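Local structure of putative lipoprotein (Bacteroides fragilis, 4GBS) at residues D66-A71 with K78-E83; G19-D24 with S29-V34; N43-N46 with Q51-S54. The protein is of unknown function but, as a lipoprotein of the HmuY family, probably binds haem or a related ligand at the cell surface. One frame throughout, in Å; residues are numbered along the deposited sequence.

Interaction 1: residues D66-A71 with K78-E83; sequences DTWDLA and KTNGGE
At the open end of the β-hairpin of strands 70-73 and 76-79, A71 and K78 form an antiparallel hydrogen-bonded pair, with A71 N 2.9 Å from K78 O and K78 N 3.1 Å from A71 O. L70 and T79 stand opposite each other next to it, and one step further N80 N gives D69 O a weak bond. There side chains take over. The amide of N80 stacks flat on the W68 indole, the planes 3° apart, and its CB lies 3.5 Å from the centroid of the six-membered ring in a CH-π contact. ND2 meanwhile donates to W68 O at 3.0 Å (161°). Asparagine suits the place: its flat amide covers the ring, and its ND2 meets the carbonyl of the same residue. With chi1 at 54°, the indole swings across to the second strand, where its CH2 comes 3.7 Å from K78 CE. The extended lysine ends in a salt bridge to D64 and a cation-π contact with W42. Strand 76-79 edges a four-stranded antiparallel sheet; on the far side of strand 70-73, D69 and L70 form a classic bulge facing I45 of strand 43-46, while L70 and T79 pack on L165 of strand 163-166.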
ATOM      1  N   ASP A  66      -7.705  -3.286 -15.766  1.00 85.10           N
ATOM      2  CA  ASP A  66      -6.742  -3.380 -16.867  1.00 87.43           C
ATOM      3  C   ASP A  66      -5.407  -2.728 -16.493  1.00 89.29           C
ATOM      4  O   ASP A  66      -4.350  -3.261 -16.824  1.00 88.67           O
ATOM      5  CB  ASP A  66      -7.306  -2.735 -18.156  1.00 94.99           C
ATOM      6  CG  ASP A  66      -8.533  -3.412 -18.761  1.00117.27           C
ATOM      7  OD1 ASP A  66      -9.302  -4.054 -17.999  1.00117.05           O
ATOM      8  OD2 ASP A  66      -8.748  -3.268 -19.998  1.00131.55           O
ATOM      9  N   THR A  67      -5.453  -1.612 -15.762  1.00 84.78           N
ATOM     10  CA  THR A  67      -4.251  -0.866 -15.433  1.00 82.04           C
ATOM     11  C   THR A  67      -4.291  -0.453 -13.953  1.00 80.89           C
ATOM     12  O   THR A  67      -5.350  -0.101 -13.430  1.00 82.12           O
ATOM     13  CB  THR A  67      -4.163   0.337 -16.407  1.00 96.49           C
ATOM     14  OG1 THR A  67      -2.934   1.020 -16.213  1.00104.56           O
ATOM     15  CG2 THR A  67      -5.360   1.306 -16.313  1.00 92.92           C
ATOM     16  N   TRP A  68      -3.133  -0.554 -13.274  1.00 72.17           N
ATOM     17  CA  TRP A  68      -2.901  -0.217 -11.851  1.00 67.44           C
ATOM     18  C   TRP A  68      -1.418  -0.385 -11.515  1.00 68.55           C
ATOM     19  O   TRP A  68      -0.709  -1.137 -12.191  1.00 68.10           O
ATOM     20  CB  TRP A  68      -3.774  -1.059 -10.890  1.00 63.66           C
ATOM     21  CG  TRP A  68      -3.660  -2.547 -11.084  1.00 63.51           C
ATOM     22  CD1 TRP A  68      -4.201  -3.289 -12.097  1.00 67.79           C
ATOM     23  CD2 TRP A  68      -3.056  -3.484 -10.180  1.00 60.87           C
ATOM     24  NE1 TRP A  68      -3.890  -4.614 -11.930  1.00 65.41           N
ATOM     25  CE2 TRP A  68      -3.198  -4.769 -10.756  1.00 64.55           C
ATOM     26  CE3 TRP A  68      -2.351  -3.356  -8.968  1.00 59.82           C
ATOM     27  CZ2 TRP A  68      -2.680  -5.922 -10.152  1.00 62.22           C
ATOM     28  CZ3 TRP A  68      -1.845  -4.497  -8.368  1.00 60.05           C
ATOM     29  CH2 TRP A  68      -2.006  -5.763  -8.960  1.00 61.22           C
ATOM     30  N   ASP A  69      -0.950   0.312 -10.481  1.00 63.54           N
ATOM     31  CA  ASP A  69       0.448   0.239 -10.060  1.00 62.00           C
ATOM     32  C   ASP A  69       0.571  -0.538  -8.736  1.00 63.99           C
ATOM     33  O   ASP A  69       1.484  -1.366  -8.602  1.00 65.59           O
ATOM     34  CB  ASP A  69       1.042   1.643  -9.943  1.00 64.04           C
ATOM     35  CG  ASP A  69       1.107   2.327 -11.285  1.00 75.93           C
ATOM     36  OD1 ASP A  69       1.323   1.631 -12.297  1.00 81.53           O
ATOM     37  OD2 ASP A  69       0.932   3.550 -11.330  1.00 82.53           O
ATOM     38  N   LEU A  70      -0.357  -0.309  -7.793  1.00 56.45           N
ATOM     39  CA  LEU A  70      -0.396  -1.051  -6.530  1.00 53.59           C
ATOM     40  C   LEU A  70      -1.845  -1.146  -6.037  1.00 55.58           C
ATOM     41  O   LEU A  70      -2.735  -0.468  -6.564  1.00 55.17           O
ATOM     42  CB  LEU A  70       0.524  -0.464  -5.429  1.00 52.18           C
ATOM     43  CG  LEU A  70       0.202   0.909  -4.821  1.00 55.12           C
ATOM     44  CD1 LEU A  70       0.779   1.016  -3.416  1.00 53.82           C
ATOM     45  CD2 LEU A  70       0.647   2.057  -5.739  1.00 53.90           C
ATOM     46  N   ALA A  71      -2.079  -2.037  -5.071  1.00 51.07           N
ATOM     47  CA  ALA A  71      -3.400  -2.269  -4.500  1.00 50.91           C
ATOM     48  C   ALA A  71      -3.284  -2.501  -3.007  1.00 53.70           C
ATOM     49  O   ALA A  71      -2.289  -3.064  -2.546  1.00 50.84           O
ATOM     50  CB  ALA A  71      -4.089  -3.448  -5.180  1.00 51.89           C
ATOM     51  N   LYS A  78      -0.246  -5.360  -2.718  1.00 48.82           N
ATOM     52  CA  LYS A  78       0.193  -6.156  -3.858  1.00 49.42           C
ATOM     53  C   LYS A  78       0.569  -5.164  -4.952  1.00 53.32           C
ATOM     54  O   LYS A  78       0.069  -4.029  -4.963  1.00 51.65           O
ATOM     55  CB  LYS A  78      -0.816  -7.227  -4.332  1.00 51.62           C
ATOM     56  CG  LYS A  78      -2.049  -6.716  -5.040  1.00 50.71           C
ATOM     57  CD  LYS A  78      -2.809  -7.886  -5.654  1.00 51.64           C
ATOM     58  CE  LYS A  78      -4.042  -7.405  -6.374  1.00 51.02           C
ATOM     59  NZ  LYS A  78      -4.747  -8.537  -7.024  1.00 64.54           N
ATOM     60  N   THR A  79       1.483  -5.562  -5.834  1.00 50.47           N
ATOM     61  CA  THR A  79       1.908  -4.688  -6.919  1.00 51.22           C
ATOM     62  C   THR A  79       1.511  -5.355  -8.228  1.00 55.70           C
ATOM     63  O   THR A  79       1.086  -6.512  -8.236  1.00 54.16           O
ATOM     64  CB  THR A  79       3.419  -4.370  -6.830  1.00 55.45           C
ATOM     65  OG1 THR A  79       4.167  -5.519  -7.201  1.00 60.16           O
ATOM     66  CG2 THR A  79       3.852  -3.879  -5.441  1.00 45.59           C
ATOM     67  N   ASN A  80       1.606  -4.615  -9.328  1.00 54.83           N
ATOM     68  CA  ASN A  80       1.272  -5.157 -10.636  1.00 56.84           C
ATOM     69  C   ASN A  80       2.558  -5.480 -11.370  1.00 61.35           C
ATOM     70  O   ASN A  80       2.993  -4.692 -12.205  1.00 62.33           O
ATOM     71  CB  ASN A  80       0.407  -4.148 -11.403  1.00 59.40           C
ATOM     72  CG  ASN A  80      -0.162  -4.702 -12.665  1.00 79.12           C
ATOM     73  OD1 ASN A  80      -0.168  -5.920 -12.895  1.00 71.97           O
ATOM     74  ND2 ASN A  80      -0.717  -3.822 -13.475  1.00 73.05           N
ATOM     75  N   GLY A  81       3.199  -6.592 -11.003  1.00 57.76           N
ATOM     76  CA  GLY A  81       4.501  -6.969 -11.553  1.00 58.47           C
ATOM     77  C   GLY A  81       5.628  -6.049 -11.096  1.00 63.63           C
ATOM     78  O   GLY A  81       6.651  -5.933 -11.766  1.00 66.10           O
ATOM     79  N   GLY A  82       5.429  -5.381  -9.967  1.00 59.56           N
ATOM     80  CA  GLY A  82       6.387  -4.436  -9.403  1.00 60.74           C
ATOM     81  C   GLY A  82       7.352  -5.070  -8.425  1.00 64.84           C
ATOM     82  O   GLY A  82       7.271  -6.273  -8.153  1.00 64.12           O
ATOM     83  N   GLU A  83       8.303  -4.280  -7.936  1.00 61.34           N
ATOM     84  CA  GLU A  83       9.289  -4.716  -6.952  1.00 62.14           C
ATOM     85  C   GLU A  83       9.555  -3.544  -6.004  1.00 65.53           C
ATOM     86  O   GLU A  83       9.551  -2.379  -6.416  1.00 65.27           O
ATOM     87  CB  GLU A  83      10.574  -5.283  -7.578  1.00 66.70           C
ATOM     88  CG  GLU A  83      11.277  -4.391  -8.588  1.00 80.28           C
ATOM     89  CD  GLU A  83      12.503  -5.000  -9.239  1.00 98.51           C
ATOM     90  OE1 GLU A  83      12.715  -6.230  -9.114  1.00 90.10           O
ATOM     91  OE2 GLU A  83      13.241  -4.240  -9.906  1.00 92.59           O
TER
HETATM   92  O   HOH W   1      -2.207  -4.336 -16.070  1.00 66.34           O
HETATM   93  O   HOH W   2       3.881  -2.296  -9.478  1.00 57.95           O

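Interaction 2: residues G19-D24 with S29-V34; sequences GFITID and SGTVRV
G19 and R33 open an almost exactly antiparallel pairing (178°, axes 4.4 Å apart) with two backbone bonds, and T22 with T31 and D24 with S29 are the further hydrogen-bonded pairs, the bond from T22 N to T31 O being weak. G19 N meets R33 O at 2.7 Å. Glycine is apt at 19, where the backbone angles would jam a CB against the carbonyl O of the preceding residue, and at 30 a CB would run into T22 O.

On one face of the ladder V32 lies alongside F20, both pointing the same way. Its CG2 sits over the aromatic face, 3.6 Å from the ring centroid and offset toward the rim, a CH-π contact that a branched aliphatic residue makes readily. The two strands form a β-hairpin at the margin of the large antiparallel sheet, and its regular rhythm is broken once: F20 centres an inverse γ-turn, and I21 and T22 together face T31 as a classic β-bulge. The extra residue lets I21 lean over the partner strand, its CD1 3.7 Å from T31 CG2 and 4.0 Å from R33 CB.

On the other face T22 and T31 run side by side, T22 CB 3.6 Å from T31 OG1; that hydroxyl is bonded to D193 of strand 189-195, the next strand of the sheet. Near the turn S29 OG rests 3.5 Å from D24 CB, while D24 OD1 accepts weak bonds from the backbone of A26 and N27. R33 extends away from the pair to a salt bridge with E13, and its NH1 also bonds D17 O.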
ATOM      1  N   GLY A  19      -9.080   9.004  -2.315  1.00 75.75           N
ATOM      2  CA  GLY A  19      -8.377   9.101  -3.589  1.00 74.73           C
ATOM      3  C   GLY A  19      -7.129   9.957  -3.497  1.00 76.98           C
ATOM      4  O   GLY A  19      -6.485  10.003  -2.445  1.00 74.45           O
ATOM      5  N   PHE A  20      -6.791  10.659  -4.587  1.00 75.57           N
ATOM      6  CA  PHE A  20      -5.629  11.544  -4.637  1.00 75.31           C
ATOM      7  C   PHE A  20      -6.057  12.887  -4.055  1.00 84.03           C
ATOM      8  O   PHE A  20      -6.385  13.826  -4.782  1.00 88.12           O
ATOM      9  CB  PHE A  20      -5.070  11.638  -6.074  1.00 78.21           C
ATOM     10  CG  PHE A  20      -4.304  10.404  -6.513  1.00 75.60           C
ATOM     11  CD1 PHE A  20      -4.970   9.234  -6.865  1.00 75.00           C
ATOM     12  CD2 PHE A  20      -2.915  10.414  -6.575  1.00 76.91           C
ATOM     13  CE1 PHE A  20      -4.257   8.090  -7.260  1.00 73.27           C
ATOM     14  CE2 PHE A  20      -2.202   9.271  -6.987  1.00 76.88           C
ATOM     15  CZ  PHE A  20      -2.878   8.117  -7.324  1.00 72.44           C
ATOM     16  N   ILE A  21      -6.088  12.948  -2.707  1.00 79.42           N
ATOM     17  CA  ILE A  21      -6.546  14.089  -1.909  1.00 81.49           C
ATOM     18  C   ILE A  21      -5.561  15.289  -2.040  1.00 89.46           C
ATOM     19  O   ILE A  21      -5.965  16.427  -1.801  1.00 92.67           O
ATOM     20  CB  ILE A  21      -6.774  13.696  -0.424  1.00 81.61           C
ATOM     21  CG1 ILE A  21      -5.495  13.140   0.260  1.00 77.86           C
ATOM     22  CG2 ILE A  21      -7.948  12.711  -0.307  1.00 80.30           C
ATOM     23  CD1 ILE A  21      -5.579  13.050   1.787  1.00 77.92           C
ATOM     24  N   THR A  22      -4.306  15.035  -2.458  1.00 85.87           N
ATOM     25  CA  THR A  22      -3.283  16.059  -2.721  1.00 87.81           C
ATOM     26  C   THR A  22      -2.508  15.665  -4.000  1.00 91.99           C
ATOM     27  O   THR A  22      -2.098  14.509  -4.158  1.00 86.76           O
ATOM     28  CB  THR A  22      -2.349  16.246  -1.514  1.00 90.38           C
ATOM     29  OG1 THR A  22      -3.115  16.488  -0.331  1.00 94.29           O
ATOM     30  CG2 THR A  22      -1.323  17.357  -1.718  1.00 86.46           C
ATOM     31  N   ILE A  23      -2.350  16.625  -4.917  1.00 93.69           N
ATOM     32  CA  ILE A  23      -1.602  16.470  -6.167  1.00 94.26           C
ATOM     33  C   ILE A  23      -0.765  17.735  -6.373  1.00104.24           C
ATOM     34  O   ILE A  23      -1.303  18.850  -6.354  1.00108.38           O
ATOM     35  CB  ILE A  23      -2.508  16.169  -7.394  1.00 98.42           C
ATOM     36  CG1 ILE A  23      -3.288  14.845  -7.224  1.00 94.94           C
ATOM     37  CG2 ILE A  23      -1.667  16.132  -8.672  1.00100.60           C
ATOM     38  CD1 ILE A  23      -4.407  14.611  -8.217  1.00101.25           C
ATOM     39  N   ASP A  24       0.549  17.552  -6.544  1.00100.87           N
ATOM     40  CA  ASP A  24       1.496  18.624  -6.841  1.00105.07           C
ATOM     41  C   ASP A  24       2.300  18.173  -8.058  1.00110.35           C
ATOM     42  O   ASP A  24       3.313  17.479  -7.921  1.00106.64           O
ATOM     43  CB  ASP A  24       2.380  18.980  -5.623  1.00105.47           C
ATOM     44  CG  ASP A  24       3.327  20.159  -5.815  1.00119.71           C
ATOM     45  OD1 ASP A  24       3.401  20.696  -6.953  1.00124.25           O
ATOM     46  OD2 ASP A  24       3.988  20.552  -4.831  1.00125.45           O
ATOM     47  N   SER A  29       4.680  15.064  -6.654  1.00 89.61           N
ATOM     48  CA  SER A  29       4.275  14.517  -5.369  1.00 85.04           C
ATOM     49  C   SER A  29       2.750  14.522  -5.218  1.00 87.10           C
ATOM     50  O   SER A  29       2.026  15.080  -6.055  1.00 90.67           O
ATOM     51  CB  SER A  29       4.922  15.312  -4.233  1.00 88.20           C
ATOM     52  OG  SER A  29       4.376  16.607  -4.035  1.00 97.21           O
ATOM     53  N   GLY A  30       2.291  13.881  -4.152  1.00 77.62           N
ATOM     54  CA  GLY A  30       0.881  13.818  -3.815  1.00 76.34           C
ATOM     55  C   GLY A  30       0.595  12.954  -2.606  1.00 76.51           C
ATOM     56  O   GLY A  30       1.513  12.380  -2.000  1.00 73.09           O
ATOM     57  N   THR A  31      -0.704  12.835  -2.281  1.00 72.40           N
ATOM     58  CA  THR A  31      -1.199  12.078  -1.145  1.00 68.27           C
ATOM     59  C   THR A  31      -2.421  11.296  -1.574  1.00 71.34           C
ATOM     60  O   THR A  31      -3.343  11.845  -2.175  1.00 73.33           O
ATOM     61  CB  THR A  31      -1.496  13.028   0.020  1.00 70.97           C
ATOM     62  OG1 THR A  31      -0.330  13.815   0.284  1.00 76.39           O
ATOM     63  CG2 THR A  31      -1.945  12.306   1.281  1.00 62.16           C
ATOM     64  N   VAL A  32      -2.416  10.007  -1.246  1.00 65.36           N
ATOM     65  CA  VAL A  32      -3.504   9.072  -1.528  1.00 63.72           C
ATOM     66  C   VAL A  32      -4.123   8.641  -0.200  1.00 65.14           C
ATOM     67  O   VAL A  32      -3.383   8.319   0.735  1.00 61.76           O
ATOM     68  CB  VAL A  32      -3.012   7.848  -2.364  1.00 64.44           C
ATOM     69  CG1 VAL A  32      -4.141   6.857  -2.643  1.00 63.24           C
ATOM     70  CG2 VAL A  32      -2.365   8.296  -3.662  1.00 65.65           C
ATOM     71  N   ARG A  33      -5.473   8.622  -0.132  1.00 62.60           N
ATOM     72  CA  ARG A  33      -6.224   8.144   1.027  1.00 61.82           C
ATOM     73  C   ARG A  33      -7.272   7.132   0.546  1.00 65.83           C
ATOM     74  O   ARG A  33      -8.041   7.423  -0.371  1.00 68.07           O
ATOM     75  CB  ARG A  33      -6.856   9.309   1.818  1.00 65.59           C
ATOM     76  CG  ARG A  33      -7.524   8.886   3.133  1.00 71.65           C
ATOM     77  CD  ARG A  33      -7.940  10.080   3.993  1.00 80.75           C
ATOM     78  NE  ARG A  33      -8.486   9.646   5.286  1.00 90.02           N
ATOM     79  CZ  ARG A  33      -9.782   9.558   5.577  1.00104.12           C
ATOM     80  NH1 ARG A  33     -10.696   9.942   4.693  1.00 93.08           N
ATOM     81  NH2 ARG A  33     -10.173   9.130   6.774  1.00 87.44           N
ATOM     82  N   VAL A  34      -7.260   5.919   1.123  1.00 60.53           N
ATOM     83  CA  VAL A  34      -8.210   4.874   0.741  1.00 60.62           C
ATOM     84  C   VAL A  34      -8.839   4.240   1.979  1.00 63.46           C
ATOM     85  O   VAL A  34      -8.203   4.147   3.033  1.00 62.18           O
ATOM     86  CB  VAL A  34      -7.602   3.753  -0.172  1.00 63.25           C
ATOM     87  CG1 VAL A  34      -7.191   4.291  -1.544  1.00 64.17           C
ATOM     88  CG2 VAL A  34      -6.454   3.004   0.494  1.00 59.81           C
TER

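Interaction 3: residues N43-N46 with Q51-S54; sequences NYIN and QIDS
I45 and I52 meet because each places CG1 beside its own backbone N (chi1 -52° and -75°), and a further turn of I52 about CB-CG1 (chi2 -60°) folds its CD1 back toward the opposite strand. The methyl arrives 3.4 Å from I45 CG1 and also lies 3.5 Å from Y44 O. The two isoleucines run side by side on one face of the ladder, where branched aliphatic residues both favour the extended backbone and offer a broad apolar surface.

The backbone is held by four bonds in two antiparallel hydrogen-bonded pairs. Y44 N reaches D53 O at 2.8 Å and D53 N returns to Y44 O; N46 N meets Q51 O, also at 2.8 Å, and Q51 N returns to N46 O at 3.1 Å.

On the face opposite the isoleucines, Y44 turns the edge of its ring to the second strand, CD2 lying 3.8 Å from D53 O and 3.9 Å from S54 CA. A tyrosine can be largely buried here because its OH bonds D64, while its ring meets W68 edge-to-face. N46, toward the hairpin turn, uses its amide to bind that turn, OD1 accepting from T49 N; nearer the backbone, its CB rests 3.6 Å from Q51 O. Q51 OE1 in turn bonds T49 OG1. D53 OD1 takes a weak bond from S54 N, the next residue along its own strand.

Strand 51-54 is the outermost of the four-stranded sheet and strand 43-46 lies between it and strand 70-73. Over the isoleucine face sits strand 19-24, whose F20 touches both I45 and I52, and I52 also reaches V32 and V34 of strand 29-35.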
ATOM      1  N   ASN A  43      -8.170  -2.046  -3.215  1.00 57.20           N
ATOM      2  CA  ASN A  43      -8.179  -0.644  -3.579  1.00 57.63           C
ATOM      3  C   ASN A  43      -6.970  -0.433  -4.451  1.00 60.70           C
ATOM      4  O   ASN A  43      -5.825  -0.553  -3.981  1.00 58.61           O
ATOM      5  CB  ASN A  43      -8.206   0.244  -2.327  1.00 56.56           C
ATOM      6  CG  ASN A  43      -9.426   0.026  -1.481  1.00 71.60           C
ATOM      7  OD1 ASN A  43     -10.484   0.605  -1.733  1.00 72.26           O
ATOM      8  ND2 ASN A  43      -9.305  -0.825  -0.472  1.00 59.63           N
ATOM      9  N   TYR A  44      -7.230  -0.234  -5.746  1.00 57.41           N
ATOM     10  CA  TYR A  44      -6.220  -0.088  -6.787  1.00 56.03           C
ATOM     11  C   TYR A  44      -5.852   1.371  -6.965  1.00 61.45           C
ATOM     12  O   TYR A  44      -6.724   2.233  -7.032  1.00 62.63           O
ATOM     13  CB  TYR A  44      -6.716  -0.688  -8.115  1.00 57.40           C
ATOM     14  CG  TYR A  44      -7.092  -2.149  -7.993  1.00 57.61           C
ATOM     15  CD1 TYR A  44      -6.131  -3.154  -8.133  1.00 57.61           C
ATOM     16  CD2 TYR A  44      -8.406  -2.532  -7.723  1.00 59.14           C
ATOM     17  CE1 TYR A  44      -6.469  -4.503  -8.006  1.00 57.28           C
ATOM     18  CE2 TYR A  44      -8.759  -3.878  -7.615  1.00 59.40           C
ATOM     19  CZ  TYR A  44      -7.788  -4.860  -7.762  1.00 63.79           C
ATOM     20  OH  TYR A  44      -8.132  -6.190  -7.647  1.00 64.02           O
ATOM     21  N   ILE A  45      -4.540   1.634  -7.011  1.00 57.33           N
ATOM     22  CA  ILE A  45      -3.968   2.961  -7.169  1.00 58.04           C
ATOM     23  C   ILE A  45      -3.184   2.990  -8.462  1.00 64.99           C
ATOM     24  O   ILE A  45      -2.339   2.126  -8.704  1.00 64.33           O
ATOM     25  CB  ILE A  45      -3.083   3.340  -5.945  1.00 58.70           C
ATOM     26  CG1 ILE A  45      -3.846   3.155  -4.609  1.00 57.92           C
ATOM     27  CG2 ILE A  45      -2.500   4.750  -6.080  1.00 58.88           C
ATOM     28  CD1 ILE A  45      -3.060   2.514  -3.576  1.00 62.53           C
ATOM     29  N   ASN A  46      -3.463   3.985  -9.288  1.00 64.32           N
ATOM     30  CA  ASN A  46      -2.743   4.191 -10.524  1.00 65.54           C
ATOM     31  C   ASN A  46      -2.039   5.549 -10.415  1.00 70.72           C
ATOM     32  O   ASN A  46      -2.669   6.609 -10.496  1.00 72.08           O
ATOM     33  CB  ASN A  46      -3.676   4.080 -11.730  1.00 67.83           C
ATOM     34  CG  ASN A  46      -2.969   3.994 -13.052  1.00 83.17           C
ATOM     35  OD1 ASN A  46      -1.931   4.620 -13.285  1.00 73.05           O
ATOM     36  ND2 ASN A  46      -3.572   3.269 -13.974  1.00 77.15           N
ATOM     37  N   GLN A  51      -5.447   7.981 -10.518  1.00 81.10           N
ATOM     38  CA  GLN A  51      -6.781   7.404 -10.416  1.00 81.71           C
ATOM     39  C   GLN A  51      -6.821   6.231  -9.432  1.00 81.75           C
ATOM     40  O   GLN A  51      -5.838   5.497  -9.252  1.00 76.29           O
ATOM     41  CB  GLN A  51      -7.270   6.931 -11.792  1.00 85.89           C
ATOM     42  CG  GLN A  51      -7.524   8.045 -12.802  1.00109.79           C
ATOM     43  CD  GLN A  51      -7.907   7.505 -14.160  1.00139.44           C
ATOM     44  OE1 GLN A  51      -7.510   6.401 -14.564  1.00134.23           O
ATOM     45  NE2 GLN A  51      -8.636   8.305 -14.929  1.00140.08           N
ATOM     46  N   ILE A  52      -7.996   6.070  -8.811  1.00 80.55           N
ATOM     47  CA  ILE A  52      -8.336   5.080  -7.792  1.00 77.45           C
ATOM     48  C   ILE A  52      -9.503   4.257  -8.299  1.00 82.11           C
ATOM     49  O   ILE A  52     -10.382   4.770  -8.990  1.00 85.99           O
ATOM     50  CB  ILE A  52      -8.649   5.853  -6.463  1.00 81.00           C
ATOM     51  CG1 ILE A  52      -7.358   6.360  -5.788  1.00 79.28           C
ATOM     52  CG2 ILE A  52      -9.558   5.117  -5.463  1.00 81.10           C
ATOM     53  CD1 ILE A  52      -6.369   5.334  -5.397  1.00 81.32           C
ATOM     54  N   ASP A  53      -9.467   2.963  -8.010  1.00 75.80           N
ATOM     55  CA  ASP A  53     -10.512   2.021  -8.383  1.00 77.02           C
ATOM     56  C   ASP A  53     -10.546   0.935  -7.317  1.00 74.87           C
ATOM     57  O   ASP A  53      -9.647   0.864  -6.483  1.00 68.45           O
ATOM     58  CB  ASP A  53     -10.276   1.453  -9.815  1.00 80.97           C
ATOM     59  CG  ASP A  53     -11.498   0.874 -10.523  1.00 98.92           C
ATOM     60  OD1 ASP A  53     -12.621   0.956  -9.951  1.00103.35           O
ATOM     61  OD2 ASP A  53     -11.347   0.403 -11.675  1.00101.97           O
ATOM     62  N   SER A  54     -11.594   0.124  -7.315  1.00 74.32           N
ATOM     63  CA  SER A  54     -11.718  -0.974  -6.373  1.00 72.38           C
ATOM     64  C   SER A  54     -12.441  -2.138  -7.033  1.00 78.02           C
ATOM     65  O   SER A  54     -13.130  -1.960  -8.037  1.00 81.23           O
ATOM     66  CB  SER A  54     -12.445  -0.533  -5.106  1.00 75.68           C
ATOM     67  OG  SER A  54     -13.815  -0.290  -5.379  1.00 92.29           O
TER

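How the interactions relate
Interactions 1 and 3 belong to one four-stranded sheet, their centres about 10 Å apart, and strands 43-46 and 70-73 join them directly: L70 O lies 2.8 Å from I45 N and D69 N 2.9 Å from I45 O, probable hydrogen bonds. Interaction 2 lies in the larger sheet and meets interaction 3 by packing, centres about 12 Å apart, with F20 CZ 3.5 Å from N46 O and G19 CA 3.7 Å from I52 CG1. Interactions 1 and 2 do not touch; their centres are about 17 Å apart. Thus hairpin 43-54 stands between the other two, and the chain passes through interaction 2, then 3, then 1.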